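Local coordinates for protein 4-hydroxybenzoyl-CoA thioesterase (Staphylococcus aureus, PDB 6FDG) that probably hydrolyses the thioester of 1,4-dihydroxy-2-naphthoyl-CoA (DHNA-CoA), a step on the route to vitamin K2, as a hotdog-fold acyl-CoA thioesterase, at residues W29-R34 against Y90-I94. Sequence-based numbering, arbitrary orientation. Where two conformers were deposited one is given.
Sequences WFEVAR and YKYEI
Phe30 and Tyr92 lie flat against one another in an offset stack, their planes only 4° from parallel and their centroids 4.1 Å apart. The slip between the rings sets each CB over the partner's face: Phe30 CB stands 3.8 Å from the centroid of the Tyr92 ring, and Tyr92 CB, rather more off-centre, lies over the Phe30 ring. Two flat, broad side chains suit this place because their apolar faces can lie parallel in close contact between a helix and a strand whose axes approach to 9.8 Å.

A further CH-pi contact joins Arg34 to Tyr90. The aliphatic part of the arginine runs across the phenol, and Arg34 CD lies 3.8 Å from the centroid of the Tyr90 ring, over its face. CG leaves the helix anti to the backbone N (chi1 178°), and a bend at chi3 turns the guanidinium back towards Tyr92. There Arg34 NH2 donates a fairly straight hydrogen bond, 2.9 Å long, to Tyr92 OH, which lies in the guanidinium plane at its edge. Arginine thus serves twice, apolar along its CG and CD methylenes and polar at its end, and the buried phenol oxygen is gripped further by Thr107 OG1. Tyr90 OH bonds to Tyr133 OH.

At the other end, Ile94 CD1 meets the edge of the Trp29 indole, 4.1 Å from Trp29 CE3, and also reaches Phe30 CE1 at 3.9 Å; a branched apolar chain ending in a slim methyl can touch both aromatic rings at once. The small Ala33 lets the helix sit close to Tyr92, Ala33 CB being 4.4 Å from Tyr92 CD2.

Tyr90, Tyr92 and Ile94, every second residue of strand 88-95, face helix 26-41, the central "sausage" of the hotdog fold wrapped by its largely antiparallel sheet. Strands 73-83 and 101-113 flank this strand, Ala33 resting on Val76 and Arg34 on Leu109.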
# COMPACT_ATOMS: atom_id res chain seq x y z
N TRP A 29 -11.05 0.78 0.15
CA TRP A 29 -12.28 0.79 0.93
C TRP A 29 -13.50 0.54 0.06
O TRP A 29 -14.39 -0.22 0.49
CB TRP A 29 -12.47 2.14 1.64
CG TRP A 29 -11.47 2.36 2.76
CD1 TRP A 29 -10.45 1.60 3.13
CD2 TRP A 29 -11.47 3.48 3.66
NE1 TRP A 29 -9.76 2.12 4.24
CE2 TRP A 29 -10.43 3.29 4.55
CE3 TRP A 29 -12.26 4.62 3.77
CZ2 TRP A 29 -10.15 4.14 5.64
CZ3 TRP A 29 -11.99 5.51 4.82
CH2 TRP A 29 -10.94 5.23 5.73
N PHE A 30 -13.52 1.04 -1.18
CA PHE A 30 -14.63 0.70 -2.11
C PHE A 30 -14.60 -0.78 -2.37
O PHE A 30 -15.69 -1.38 -2.48
CB PHE A 30 -14.52 1.46 -3.39
CG PHE A 30 -14.79 2.95 -3.31
CD1 PHE A 30 -15.31 3.62 -2.22
CD2 PHE A 30 -14.60 3.70 -4.49
CE1 PHE A 30 -15.56 5.00 -2.25
CE2 PHE A 30 -14.90 5.05 -4.55
CZ PHE A 30 -15.37 5.68 -3.39
N GLU A 31 -13.42 -1.42 -2.52
CA GLU A 31 -13.37 -2.87 -2.73
C GLU A 31 -13.94 -3.62 -1.57
O GLU A 31 -14.73 -4.57 -1.76
CB GLU A 31 -11.92 -3.25 -2.98
CG GLU A 31 -11.68 -4.74 -2.97
CD GLU A 31 -10.17 -5.02 -2.90
OE1 GLU A 31 -9.65 -5.38 -1.76
OE2 GLU A 31 -9.52 -5.02 -3.99
N VAL A 32 -13.55 -3.27 -0.34
CA VAL A 32 -14.08 -3.92 0.84
C VAL A 32 -15.61 -3.81 0.84
O VAL A 32 -16.32 -4.79 1.09
CB VAL A 32 -13.45 -3.32 2.11
CG1 VAL A 32 -14.18 -3.79 3.42
CG2 VAL A 32 -12.01 -3.69 2.19
N ALA A 33 -16.13 -2.67 0.57
CA ALA A 33 -17.57 -2.43 0.53
C ALA A 33 -18.26 -3.19 -0.54
O ALA A 33 -19.33 -3.81 -0.28
CB ALA A 33 -17.83 -0.93 0.49
N ARG A 34 -17.70 -3.19 -1.73
CA ARG A 34 -18.30 -3.89 -2.84
C ARG A 34 -18.34 -5.43 -2.60
O ARG A 34 -19.35 -6.08 -2.86
CB ARG A 34 -17.41 -3.61 -4.11
CG ARG A 34 -17.86 -4.29 -5.34
CD ARG A 34 -17.08 -3.82 -6.57
NE ARG A 34 -15.68 -4.13 -6.54
CZ ARG A 34 -14.70 -3.25 -6.38
NH1 ARG A 34 -13.40 -3.70 -6.49
NH2 ARG A 34 -14.87 -2.01 -5.97
N TYR A 90 -20.96 0.25 -9.76
CA TYR A 90 -21.28 0.41 -8.34
C TYR A 90 -21.08 1.84 -7.99
O TYR A 90 -20.11 2.50 -8.45
CB TYR A 90 -20.39 -0.45 -7.48
CG TYR A 90 -20.48 -1.93 -7.65
CD1 TYR A 90 -19.97 -2.59 -8.74
CD2 TYR A 90 -21.21 -2.68 -6.71
CE1 TYR A 90 -20.12 -3.98 -8.88
CE2 TYR A 90 -21.34 -4.09 -6.84
CZ TYR A 90 -20.81 -4.64 -7.91
OH TYR A 90 -20.93 -6.07 -8.07
N LYS A 91 -21.93 2.38 -7.11
CA LYS A 91 -21.75 3.70 -6.51
C LYS A 91 -21.64 3.54 -5.03
O LYS A 91 -22.15 2.61 -4.39
CB LYS A 91 -22.91 4.65 -6.88
CG LYS A 91 -22.76 5.21 -8.28
CD LYS A 91 -23.90 6.12 -8.72
CE LYS A 91 -23.89 7.36 -7.87
NZ LYS A 91 -24.42 8.49 -8.78
N TYR A 92 -20.92 4.52 -4.44
CA TYR A 92 -20.62 4.52 -3.03
C TYR A 92 -20.78 5.88 -2.38
O TYR A 92 -20.58 6.94 -3.01
CB TYR A 92 -19.13 4.20 -2.77
CG TYR A 92 -18.69 2.94 -3.53
CD1 TYR A 92 -18.19 3.08 -4.85
CD2 TYR A 92 -18.68 1.72 -2.95
CE1 TYR A 92 -17.82 1.96 -5.59
CE2 TYR A 92 -18.26 0.57 -3.69
CZ TYR A 92 -17.78 0.74 -4.97
OH TYR A 92 -17.32 -0.41 -5.69
N GLU A 93 -21.12 5.84 -1.11
CA GLU A 93 -21.08 7.06 -0.22
C GLU A 93 -20.38 6.65 1.03
O GLU A 93 -20.67 5.60 1.60
CB GLU A 93 -22.53 7.54 0.14
CG GLU A 93 -23.26 8.10 -1.01
CD GLU A 93 -24.74 8.46 -0.74
OE1 GLU A 93 -25.28 7.93 0.21
OE2 GLU A 93 -25.24 9.15 -1.62
N ILE A 94 -19.46 7.48 1.53
CA ILE A 94 -18.77 7.22 2.78
C ILE A 94 -19.17 8.29 3.82
O ILE A 94 -19.09 9.51 3.53
CB ILE A 94 -17.27 7.26 2.68
CG1 ILE A 94 -16.78 6.25 1.59
CG2 ILE A 94 -16.63 6.99 4.01
CD1 ILE A 94 -15.29 6.20 1.44